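Local coordinates for protein Cow rumen GH26 endo-mannanase (Metagenome, PDB 6UEH) that probably hydrolyses internal beta-1,4-mannosidic bonds of mannans such as galactomannan, pairing a GH26 barrel with a CBM6-like accessory domain, at residues A272-K277 against V338-Y343; S238-V243 against A325-G330; D194-Y199 against D466-Y471. All coordinates share one frame; numbering follows the deposited sequence.

Contact 1. Residues A272-K277 against V338-Y343; sequences ADCIKK and VEIWKY
Ile275, in the loop that leads into helix 280-301, packs against Glu339, Ile340 and Tyr343 on helix 334-351, so the contact joins a loop of the (beta/alpha)8 barrel to a helix of its outer layer. It illustrates how one branched residue can engage successive turns of a helix. Its two arms go to different partners. CG2 rests on the root of the Tyr343 ring, 3.6 Å from Tyr343 CG, while CA of Ile275 lies over one face of that ring. The other arm reaches the aliphatic base of Glu339, with Ile275 CD1 3.6 Å from Glu339 CB, and the same methyl lies 3.7 Å from the carboxylate oxygen Glu339 OE2. This fork depends on chi1 of Ile275 (57°), which sets CG1 between the backbone N and the carbonyl carbon and leaves CG2 beside the N. Ile340 CG1 meets Ile275 CG2 at 3.9 Å, and Ile340 CD1 meets the sulfur of Cys274 (CD1 to SG 3.7 Å). With an alanine at Ile275 both arms would be gone, which would probably leave a gap between loop and helix, with Glu339 CB and the Tyr343 ring losing their packing partner. The polar ends find partners outside the two segments. Glu339 OE1 forms a salt bridge with Lys335 of its own helix, and Tyr343 OH is hydrogen-bonded to Asn286 and Asn282 of helix 280-301, so the tyrosine spans from one helix to the next. The chemistry across the two segments is thus mainly dispersive, while polar bonds formed outside them hold the tyrosine's hydroxyl end in place.

Contact 2. Residues S238-V243 against A325-G330; sequences SWHINV and AWFWWG. With ACT (acetate ion), chain D.
Trp328 and Ile241 join two loops in a buried, largely aromatic contact at the C-terminal ends of the barrel strands, the end where glycoside hydrolases of this fold carry their active site. One loop follows strand 234-238, the other strand 306-309. The indole nitrogen Trp328 NE1 donates to Ile241 O over 3.0 Å, with an N-H...O angle of 166°; the acceptor lies in the ring plane, and the donor is tilted 20° from the carbonyl plane. The same indole is covered on both faces. Val243 CG1 makes a CH-pi contact, 3.8 Å from the centroid of the five-membered ring of Trp328, and Trp329 CE3 lies against the opposite face. Trp328 CG lies between the backbone N and the carbonyl carbon (chi1 66°), which turns the indole between Val243 and Trp329. Trp329 in turn presents its edge to Ile241 O, 3.9 Å from Trp329 CZ3, while Ile241 CG2 packs against Trp329 CZ3 at 4.0 Å; Trp329 NE1 is bonded to His312 O. Toward the acetate, the rings of His240 and Phe327 meet obliquely, their centroids 5.7 Å apart. His240 NE2 donates to atom O of this acetate ion, 2.6 Å away, and Phe327 CZ borders the same oxygen at 3.7 Å. Asp206 holds ND1 of His240, and His312 NE2 is a second partner of the acetate. A small anion, probably from the crystallisation liquor, thus occupies a polar spot lined by aromatic rings, consistent with part of a sugar-binding cleft. Chemically, the buried indole N-H is satisfied by a main-chain carbonyl, and second-shell Asp206 fixes how the imidazole is turned.

Contact 3. Residues D194-Y199 against D466-Y471; sequences DLTGKY and DLKEIY
Backbones come unusually close where Thr196 meets Lys468: their CA atoms are 4.8 Å apart. Thr196 sits at the end of helix 187-196 and turns its methyl group onto helix 464-471, with Thr196 CG2 3.7 Å from Leu467 O. Its CB lies equally close to Tyr471 CB, one turn further on. The hydroxyl is turned back on its own chain, because chi1 of 67° places OG1 between the backbone N and the carbonyl carbon. From there Thr196 OG1 accepts from Lys198 N over 3.0 Å, forming an ST turn, and it is also bonded to Ile192 O one helical turn back. Gly197 leaves the helix with positive phi, and a CB at these backbone angles would collide with the carbonyl oxygen of Thr196. Around this core, Leu195 CD2 touches Leu467 CD1 at 3.7 Å, their side chains crossing at about a right angle. Lys468 crosses Leu195 in the same way, its CD 3.6 Å from Leu195 O. Lys198 passes its CG within 3.5 Å of Tyr471 O before its amine reaches Glu480 in a salt bridge. The ring of Tyr471 is met obliquely by Thr196 CG2, Lys198 CB and Tyr199 C. Such helix-to-helix packing belongs to the outer layer of a (beta/alpha)8 barrel: the helix after strand 169-174 meets the one before strand 476-477, and those two strands are neighbours in the sheet.

How the contacts relate
From the N terminus, past the CBM6-like domain, the chain first reaches 194-199, which opens the long loop that contact 3 closes only at 466-471. Inside it, 238-243 and then 272-277 follow; 325-330 returns to the former and 338-343 to the latter, so contacts 1 and 2 cross and both are nested within contact 3. The crossed pair also touches: Cys274 SG lies 4.1 Å from Trp328 CZ3, joining loop to loop, and Ile340 CD1 lies 4.0 Å from Trp329 O, linking the loops at the strand ends to helix 334-351. Contact 3 stands apart, its nearest atoms about 17 Å from contact 2, and ties early and late helices of the same barrel together.

Contact 1. Residues A272-K277 against V338-Y343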
loop_
_atom_site.group_PDB
_atom_site.type_symbol
_atom_site.label_atom_id
_atom_site.label_comp_id
_atom_site.label_asym_id
_atom_site.label_seq_id
_atom_site.Cartn_x
_atom_site.Cartn_y
_atom_site.Cartn_z
ATOM N N ALA A 272 24.311 4.853 4.854
ATOM C CA ALA A 272 24.182 5.419 6.194
ATOM C C ALA A 272 24.915 6.754 6.335
ATOM O O ALA A 272 24.550 7.582 7.167
ATOM C CB ALA A 272 24.691 4.430 7.235
ATOM N N ASP A 273 25.940 6.968 5.517
ATOM C CA ASP A 273 26.762 8.168 5.640
ATOM C C ASP A 273 26.158 9.392 4.959
ATOM O O ASP A 273 26.641 10.508 5.157
ATOM C CB ASP A 273 28.165 7.914 5.081
ATOM C CG ASP A 273 29.032 7.117 6.031
ATOM O OD1 ASP A 273 28.663 7.012 7.219
ATOM O OD2 ASP A 273 30.085 6.601 5.598
ATOM N N CYS A 274 25.102 9.202 4.173
ATOM C CA CYS A 274 24.522 10.323 3.438
ATOM C C CYS A 274 23.908 11.353 4.387
ATOM O O CYS A 274 23.676 12.496 4.002
ATOM C CB CYS A 274 23.474 9.840 2.430
ATOM S SG CYS A 274 21.882 9.365 3.132
ATOM N N ILE A 275 23.657 10.947 5.628
ATOM C CA ILE A 275 23.132 11.866 6.631
ATOM C C ILE A 275 24.173 12.174 7.705
ATOM O O ILE A 275 23.840 12.666 8.785
ATOM C CB ILE A 275 21.864 11.306 7.299
ATOM C CG1 ILE A 275 22.151 9.945 7.934
ATOM C CG2 ILE A 275 20.738 11.199 6.281
ATOM C CD1 ILE A 275 20.966 9.345 8.663
ATOM N N LYS A 276 25.434 11.883 7.403
ATOM C CA LYS A 276 26.514 12.152 8.342
ATOM C C LYS A 276 27.404 13.293 7.861
ATOM O O LYS A 276 28.031 13.208 6.804
ATOM C CB LYS A 276 27.349 10.892 8.578
ATOM C CG LYS A 276 26.632 9.835 9.400
ATOM C CD LYS A 276 27.550 8.674 9.744
ATOM C CE LYS A 276 26.838 7.650 10.614
ATOM N NZ LYS A 276 26.429 8.222 11.930
ATOM N N LYS A 277 27.441 14.355 8.663
ATOM C CA LYS A 277 28.245 15.545 8.392
ATOM C C LYS A 277 29.710 15.225 8.098
ATOM O O LYS A 277 30.343 14.460 8.823
ATOM C CB LYS A 277 28.179 16.502 9.585
ATOM C CG LYS A 277 28.904 17.811 9.355
ATOM C CD LYS A 277 28.262 18.584 8.224
ATOM C CE LYS A 277 28.899 19.959 8.061
ATOM N NZ LYS A 277 28.324 20.641 6.879
ATOM N N VAL A 338 14.634 5.430 7.970
ATOM C CA VAL A 338 13.738 6.385 8.614
ATOM C C VAL A 338 14.483 7.679 8.935
ATOM O O VAL A 338 13.941 8.774 8.767
ATOM C CB VAL A 338 13.112 5.797 9.903
ATOM C CG1 VAL A 338 12.372 6.869 10.690
ATOM C CG2 VAL A 338 12.172 4.648 9.561
ATOM N N GLU A 339 15.733 7.551 9.373
ATOM C CA GLU A 339 16.563 8.717 9.658
ATOM C C GLU A 339 16.816 9.532 8.388
ATOM O O GLU A 339 16.835 10.761 8.426
ATOM C CB GLU A 339 17.887 8.292 10.299
ATOM C CG GLU A 339 17.724 7.645 11.672
ATOM C CD GLU A 339 19.042 7.193 12.277
ATOM O OE1 GLU A 339 19.015 6.365 13.213
ATOM O OE2 GLU A 339 20.105 7.668 11.823
ATOM N N ILE A 340 16.994 8.844 7.265
ATOM C CA ILE A 340 17.189 9.514 5.982
ATOM C C ILE A 340 15.925 10.265 5.562
ATOM O O ILE A 340 16.001 11.399 5.091
ATOM C CB ILE A 340 17.589 8.516 4.877
ATOM C CG1 ILE A 340 18.945 7.883 5.204
ATOM C CG2 ILE A 340 17.637 9.205 3.519
ATOM C CD1 ILE A 340 19.411 6.865 4.186
ATOM N N TRP A 341 14.766 9.632 5.746
ATOM C CA TRP A 341 13.487 10.276 5.457
ATOM C C TRP A 341 13.311 11.549 6.279
ATOM O O TRP A 341 12.926 12.596 5.752
ATOM C CB TRP A 341 12.320 9.322 5.731
ATOM C CG TRP A 341 10.963 9.947 5.522
ATOM C CD1 TRP A 341 10.269 10.725 6.408
ATOM C CD2 TRP A 341 10.137 9.839 4.355
ATOM N NE1 TRP A 341 9.066 11.107 5.863
ATOM C CE2 TRP A 341 8.960 10.579 4.603
ATOM C CE3 TRP A 341 10.277 9.190 3.124
ATOM C CZ2 TRP A 341 7.933 10.685 3.667
ATOM C CZ3 TRP A 341 9.254 9.298 2.194
ATOM C CH2 TRP A 341 8.100 10.041 2.471
ATOM N N LYS A 342 13.585 11.449 7.575
ATOM C CA LYS A 342 13.475 12.600 8.464
ATOM C C LYS A 342 14.449 13.699 8.052
ATOM O O LYS A 342 14.122 14.883 8.125
ATOM C CB LYS A 342 13.717 12.183 9.916
ATOM C CG LYS A 342 12.634 11.277 10.484
ATOM C CD LYS A 342 12.887 10.958 11.949
ATOM C CE LYS A 342 11.784 10.082 12.520
ATOM N NZ LYS A 342 12.035 9.734 13.946
ATOM N N TYR A 343 15.638 13.298 7.612
ATOM C CA TYR A 343 16.644 14.240 7.126
ATOM C C TYR A 343 16.101 15.052 5.956
ATOM O O TYR A 343 16.178 16.279 5.953
ATOM C CB TYR A 343 17.918 13.495 6.711
ATOM C CG TYR A 343 19.069 14.386 6.286
ATOM C CD1 TYR A 343 19.176 14.846 4.979
ATOM C CD2 TYR A 343 20.058 14.752 7.190
ATOM C CE1 TYR A 343 20.231 15.654 4.588
ATOM C CE2 TYR A 343 21.117 15.556 6.807
ATOM C CZ TYR A 343 21.198 16.005 5.505
ATOM O OH TYR A 343 22.250 16.809 5.123
#

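Contact 2. Residues S238-V243 against A325-G330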
loop_
_atom_site.group_PDB
_atom_site.type_symbol
_atom_site.label_atom_id
_atom_site.label_comp_id
_atom_site.label_asym_id
_atom_site.label_seq_id
_atom_site.Cartn_x
_atom_site.Cartn_y
_atom_site.Cartn_z
ATOM N N SER A 238 7.608 10.942 -7.879
ATOM C CA SER A 238 8.666 10.204 -7.205
ATOM C C SER A 238 10.010 10.853 -7.523
ATOM O O SER A 238 10.066 11.877 -8.207
ATOM C CB SER A 238 8.651 8.728 -7.622
ATOM O OG SER A 238 8.509 8.587 -9.026
ATOM N N TRP A 239 11.092 10.259 -7.034
ATOM C CA TRP A 239 12.414 10.859 -7.167
ATOM C C TRP A 239 13.489 9.776 -7.256
ATOM O O TRP A 239 14.137 9.458 -6.264
ATOM C CB TRP A 239 12.684 11.793 -5.980
ATOM C CG TRP A 239 13.958 12.583 -6.051
ATOM C CD1 TRP A 239 14.568 13.074 -7.172
ATOM C CD2 TRP A 239 14.780 12.977 -4.944
ATOM N NE1 TRP A 239 15.717 13.748 -6.828
ATOM C CE2 TRP A 239 15.870 13.702 -5.467
ATOM C CE3 TRP A 239 14.699 12.785 -3.560
ATOM C CZ2 TRP A 239 16.873 14.233 -4.655
ATOM C CZ3 TRP A 239 15.694 13.315 -2.755
ATOM C CH2 TRP A 239 16.767 14.030 -3.305
ATOM N N HIS A 240 13.663 9.208 -8.447
ATOM C CA HIS A 240 14.655 8.153 -8.661
ATOM C C HIS A 240 16.078 8.706 -8.694
ATOM O O HIS A 240 16.789 8.548 -9.691
ATOM C CB HIS A 240 14.372 7.395 -9.963
ATOM C CG HIS A 240 13.228 6.434 -9.874
ATOM N ND1 HIS A 240 11.910 6.836 -9.906
ATOM C CD2 HIS A 240 13.206 5.084 -9.760
ATOM C CE1 HIS A 240 11.125 5.777 -9.815
ATOM N NE2 HIS A 240 11.887 4.701 -9.723
ATOM N N ILE A 241 16.497 9.340 -7.603
ATOM C CA ILE A 241 17.814 9.964 -7.552
ATOM C C ILE A 241 18.925 8.910 -7.519
ATOM O O ILE A 241 18.971 8.053 -6.633
ATOM C CB ILE A 241 17.940 10.921 -6.334
ATOM C CG1 ILE A 241 19.352 11.508 -6.249
ATOM C CG2 ILE A 241 17.539 10.229 -5.031
ATOM C CD1 ILE A 241 19.720 12.391 -7.428
ATOM N N ASN A 242 19.807 8.971 -8.512
ATOM C CA ASN A 242 20.911 8.025 -8.630
ATOM C C ASN A 242 22.140 8.437 -7.827
ATOM O O ASN A 242 22.307 9.603 -7.473
ATOM C CB ASN A 242 21.317 7.852 -10.099
ATOM C CG ASN A 242 20.323 7.026 -10.895
ATOM O OD1 ASN A 242 19.109 7.137 -10.715
ATOM N ND2 ASN A 242 20.840 6.184 -11.784
ATOM N N VAL A 243 22.999 7.464 -7.546
ATOM C CA VAL A 243 24.321 7.731 -6.993
ATOM C C VAL A 243 25.353 7.141 -7.950
ATOM O O VAL A 243 25.022 6.258 -8.742
ATOM C CB VAL A 243 24.496 7.126 -5.581
ATOM C CG1 VAL A 243 23.490 7.731 -4.608
ATOM C CG2 VAL A 243 24.368 5.607 -5.628
ATOM N N ALA A 325 16.271 -4.742 0.270
ATOM C CA ALA A 325 16.004 -3.497 -0.441
ATOM C C ALA A 325 16.589 -3.524 -1.849
ATOM O O ALA A 325 17.616 -4.159 -2.090
ATOM C CB ALA A 325 16.559 -2.323 0.338
ATOM N N TRP A 326 15.933 -2.843 -2.785
ATOM C CA TRP A 326 16.468 -2.754 -4.138
ATOM C C TRP A 326 16.852 -1.324 -4.510
ATOM O O TRP A 326 17.482 -1.096 -5.538
ATOM C CB TRP A 326 15.481 -3.324 -5.162
ATOM C CG TRP A 326 14.074 -2.825 -5.050
ATOM C CD1 TRP A 326 13.637 -1.544 -5.231
ATOM C CD2 TRP A 326 12.908 -3.610 -4.767
ATOM N NE1 TRP A 326 12.274 -1.481 -5.061
ATOM C CE2 TRP A 326 11.803 -2.737 -4.778
ATOM C CE3 TRP A 326 12.695 -4.967 -4.499
ATOM C CZ2 TRP A 326 10.503 -3.176 -4.530
ATOM C CZ3 TRP A 326 11.403 -5.402 -4.254
ATOM C CH2 TRP A 326 10.324 -4.509 -4.271
ATOM N N PHE A 327 16.471 -0.365 -3.671
ATOM C CA PHE A 327 16.924 1.015 -3.823
ATOM C C PHE A 327 18.010 1.309 -2.792
ATOM O O PHE A 327 17.996 0.733 -1.703
ATOM C CB PHE A 327 15.759 1.991 -3.669
ATOM C CG PHE A 327 14.811 1.996 -4.834
ATOM C CD1 PHE A 327 15.288 1.979 -6.135
ATOM C CD2 PHE A 327 13.442 2.004 -4.629
ATOM C CE1 PHE A 327 14.417 1.983 -7.208
ATOM C CE2 PHE A 327 12.564 2.006 -5.699
ATOM C CZ PHE A 327 13.052 1.994 -6.988
ATOM N N TRP A 328 18.941 2.204 -3.121
ATOM C CA TRP A 328 20.097 2.424 -2.254
ATOM C C TRP A 328 19.710 2.982 -0.883
ATOM O O TRP A 328 20.387 2.715 0.108
ATOM C CB TRP A 328 21.128 3.347 -2.925
ATOM C CG TRP A 328 20.686 4.771 -3.173
ATOM C CD1 TRP A 328 20.222 5.289 -4.348
ATOM C CD2 TRP A 328 20.702 5.859 -2.235
ATOM N NE1 TRP A 328 19.934 6.625 -4.199
ATOM C CE2 TRP A 328 20.218 6.999 -2.911
ATOM C CE3 TRP A 328 21.070 5.979 -0.890
ATOM C CZ2 TRP A 328 20.092 8.243 -2.287
ATOM C CZ3 TRP A 328 20.943 7.214 -0.271
ATOM C CH2 TRP A 328 20.459 8.330 -0.971
ATOM N N TRP A 329 18.615 3.731 -0.815
ATOM C CA TRP A 329 18.231 4.352 0.449
ATOM C C TRP A 329 17.678 3.356 1.474
ATOM O O TRP A 329 17.462 3.714 2.630
ATOM C CB TRP A 329 17.216 5.479 0.214
ATOM C CG TRP A 329 16.079 5.149 -0.711
ATOM C CD1 TRP A 329 14.955 4.437 -0.409
ATOM C CD2 TRP A 329 15.945 5.549 -2.080
ATOM N NE1 TRP A 329 14.134 4.358 -1.510
ATOM C CE2 TRP A 329 14.719 5.035 -2.549
ATOM C CE3 TRP A 329 16.746 6.288 -2.959
ATOM C CZ2 TRP A 329 14.275 5.235 -3.855
ATOM C CZ3 TRP A 329 16.303 6.486 -4.255
ATOM C CH2 TRP A 329 15.079 5.959 -4.691
ATOM N N GLY A 330 17.468 2.109 1.062
ATOM C CA GLY A 330 16.987 1.086 1.978
ATOM C C GLY A 330 18.057 0.066 2.321
ATOM O O GLY A 330 17.833 -0.856 3.106
HETATM C C ACT D . 9.746 2.258 -9.923
HETATM O O ACT D . 10.990 2.243 -10.045
HETATM O OXT ACT D . 9.288 3.055 -9.076
HETATM C CH3 ACT D . 8.859 1.375 -10.750
#

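Contact 3. Residues D194-Y199 against D466-Y471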
loop_
_atom_site.group_PDB
_atom_site.type_symbol
_atom_site.label_atom_id
_atom_site.label_comp_id
_atom_site.label_asym_id
_atom_site.label_seq_id
_atom_site.Cartn_x
_atom_site.Cartn_y
_atom_site.Cartn_z
ATOM N N ASP A 194 -8.687 8.027 -25.514
ATOM C CA ASP A 194 -9.308 7.483 -26.721
ATOM C C ASP A 194 -10.045 6.179 -26.432
ATOM O O ASP A 194 -11.024 5.843 -27.101
ATOM C CB ASP A 194 -8.262 7.258 -27.815
ATOM C CG ASP A 194 -7.634 8.553 -28.299
ATOM O OD1 ASP A 194 -8.286 9.613 -28.188
ATOM O OD2 ASP A 194 -6.492 8.508 -28.800
ATOM N N LEU A 195 -9.569 5.451 -25.429
ATOM C CA LEU A 195 -10.154 4.164 -25.078
ATOM C C LEU A 195 -11.399 4.322 -24.213
ATOM O O LEU A 195 -12.448 3.748 -24.511
ATOM C CB LEU A 195 -9.126 3.297 -24.348
ATOM C CG LEU A 195 -9.625 1.949 -23.822
ATOM C CD1 LEU A 195 -10.072 1.052 -24.972
ATOM C CD2 LEU A 195 -8.554 1.267 -22.978
ATOM N N THR A 196 -11.273 5.109 -23.147
ATOM C CA THR A 196 -12.303 5.199 -22.117
ATOM C C THR A 196 -13.186 6.435 -22.235
ATOM O O THR A 196 -14.294 6.464 -21.700
ATOM C CB THR A 196 -11.678 5.206 -20.709
ATOM O OG1 THR A 196 -10.926 6.412 -20.528
ATOM C CG2 THR A 196 -10.765 4.004 -20.517
ATOM N N GLY A 197 -12.686 7.461 -22.917
ATOM C CA GLY A 197 -13.392 8.726 -23.003
ATOM C C GLY A 197 -13.044 9.634 -21.837
ATOM O O GLY A 197 -13.542 10.753 -21.740
ATOM N N LYS A 198 -12.179 9.145 -20.952
ATOM C CA LYS A 198 -11.782 9.885 -19.759
ATOM C C LYS A 198 -10.272 10.095 -19.697
ATOM O O LYS A 198 -9.506 9.341 -20.294
ATOM C CB LYS A 198 -12.230 9.150 -18.490
ATOM C CG LYS A 198 -13.669 8.662 -18.494
ATOM C CD LYS A 198 -14.653 9.808 -18.339
ATOM C CE LYS A 198 -16.076 9.285 -18.219
ATOM N NZ LYS A 198 -17.060 10.393 -18.082
ATOM N N TYR A 199 -9.858 11.122 -18.961
ATOM C CA TYR A 199 -8.463 11.284 -18.566
ATOM C C TYR A 199 -8.295 10.887 -17.099
ATOM O O TYR A 199 -9.222 11.042 -16.305
ATOM C CB TYR A 199 -7.997 12.727 -18.760
ATOM C CG TYR A 199 -7.628 13.113 -20.175
ATOM C CD1 TYR A 199 -6.471 12.628 -20.769
ATOM C CD2 TYR A 199 -8.416 13.994 -20.903
ATOM C CE1 TYR A 199 -6.120 12.992 -22.056
ATOM C CE2 TYR A 199 -8.074 14.367 -22.192
ATOM C CZ TYR A 199 -6.925 13.862 -22.763
ATOM O OH TYR A 199 -6.577 14.227 -24.043
ATOM N N ASP A 466 -11.707 -3.854 -18.924
ATOM C CA ASP A 466 -11.598 -3.474 -17.517
ATOM C C ASP A 466 -11.284 -1.990 -17.362
ATOM O O ASP A 466 -11.811 -1.325 -16.467
ATOM C CB ASP A 466 -10.527 -4.306 -16.813
ATOM C CG ASP A 466 -10.922 -5.759 -16.669
ATOM O OD1 ASP A 466 -12.106 -6.028 -16.373
ATOM O OD2 ASP A 466 -10.049 -6.634 -16.858
ATOM N N LEU A 467 -10.418 -1.477 -18.230
ATOM C CA LEU A 467 -10.072 -0.058 -18.211
ATOM C C LEU A 467 -11.313 0.798 -18.424
ATOM O O LEU A 467 -11.568 1.739 -17.670
ATOM C CB LEU A 467 -9.020 0.259 -19.275
ATOM C CG LEU A 467 -7.579 -0.086 -18.894
ATOM C CD1 LEU A 467 -6.645 0.076 -20.084
ATOM C CD2 LEU A 467 -7.123 0.780 -17.732
ATOM N N LYS A 468 -12.089 0.456 -19.446
ATOM C CA LYS A 468 -13.305 1.196 -19.755
ATOM C C LYS A 468 -14.313 1.095 -18.615
ATOM O O LYS A 468 -14.983 2.074 -18.279
ATOM C CB LYS A 468 -13.927 0.688 -21.059
ATOM C CG LYS A 468 -13.075 0.955 -22.287
ATOM C CD LYS A 468 -13.797 0.574 -23.569
ATOM C CE LYS A 468 -14.106 -0.910 -23.608
ATOM N NZ LYS A 468 -14.759 -1.309 -24.889
ATOM N N GLU A 469 -14.408 -0.084 -18.012
ATOM C CA GLU A 469 -15.378 -0.299 -16.946
ATOM C C GLU A 469 -15.073 0.548 -15.713
ATOM O O GLU A 469 -15.969 1.186 -15.162
ATOM C CB GLU A 469 -15.446 -1.777 -16.557
ATOM C CG GLU A 469 -16.519 -2.064 -15.522
ATOM C CD GLU A 469 -16.805 -3.544 -15.353
ATOM O OE1 GLU A 469 -16.095 -4.371 -15.965
ATOM O OE2 GLU A 469 -17.749 -3.876 -14.604
ATOM N N ILE A 470 -13.817 0.567 -15.275
ATOM C CA ILE A 470 -13.499 1.316 -14.064
ATOM C C ILE A 470 -13.445 2.817 -14.344
ATOM O O ILE A 470 -13.913 3.608 -13.534
ATOM C CB ILE A 470 -12.170 0.845 -13.409
ATOM C CG1 ILE A 470 -11.966 1.549 -12.064
ATOM C CG2 ILE A 470 -10.975 1.060 -14.336
ATOM C CD1 ILE A 470 -10.931 0.893 -11.175
ATOM N N TYR A 471 -12.920 3.213 -15.498
ATOM C CA TYR A 471 -12.806 4.636 -15.810
ATOM C C TYR A 471 -14.167 5.307 -16.007
ATOM O O TYR A 471 -14.303 6.511 -15.787
ATOM C CB TYR A 471 -11.934 4.845 -17.049
ATOM C CG TYR A 471 -10.506 5.216 -16.717
ATOM C CD1 TYR A 471 -10.148 6.542 -16.501
ATOM C CD2 TYR A 471 -9.519 4.244 -16.610
ATOM C CE1 TYR A 471 -8.846 6.892 -16.192
ATOM C CE2 TYR A 471 -8.209 4.583 -16.300
ATOM C CZ TYR A 471 -7.882 5.910 -16.092
ATOM O OH TYR A 471 -6.586 6.258 -15.785
#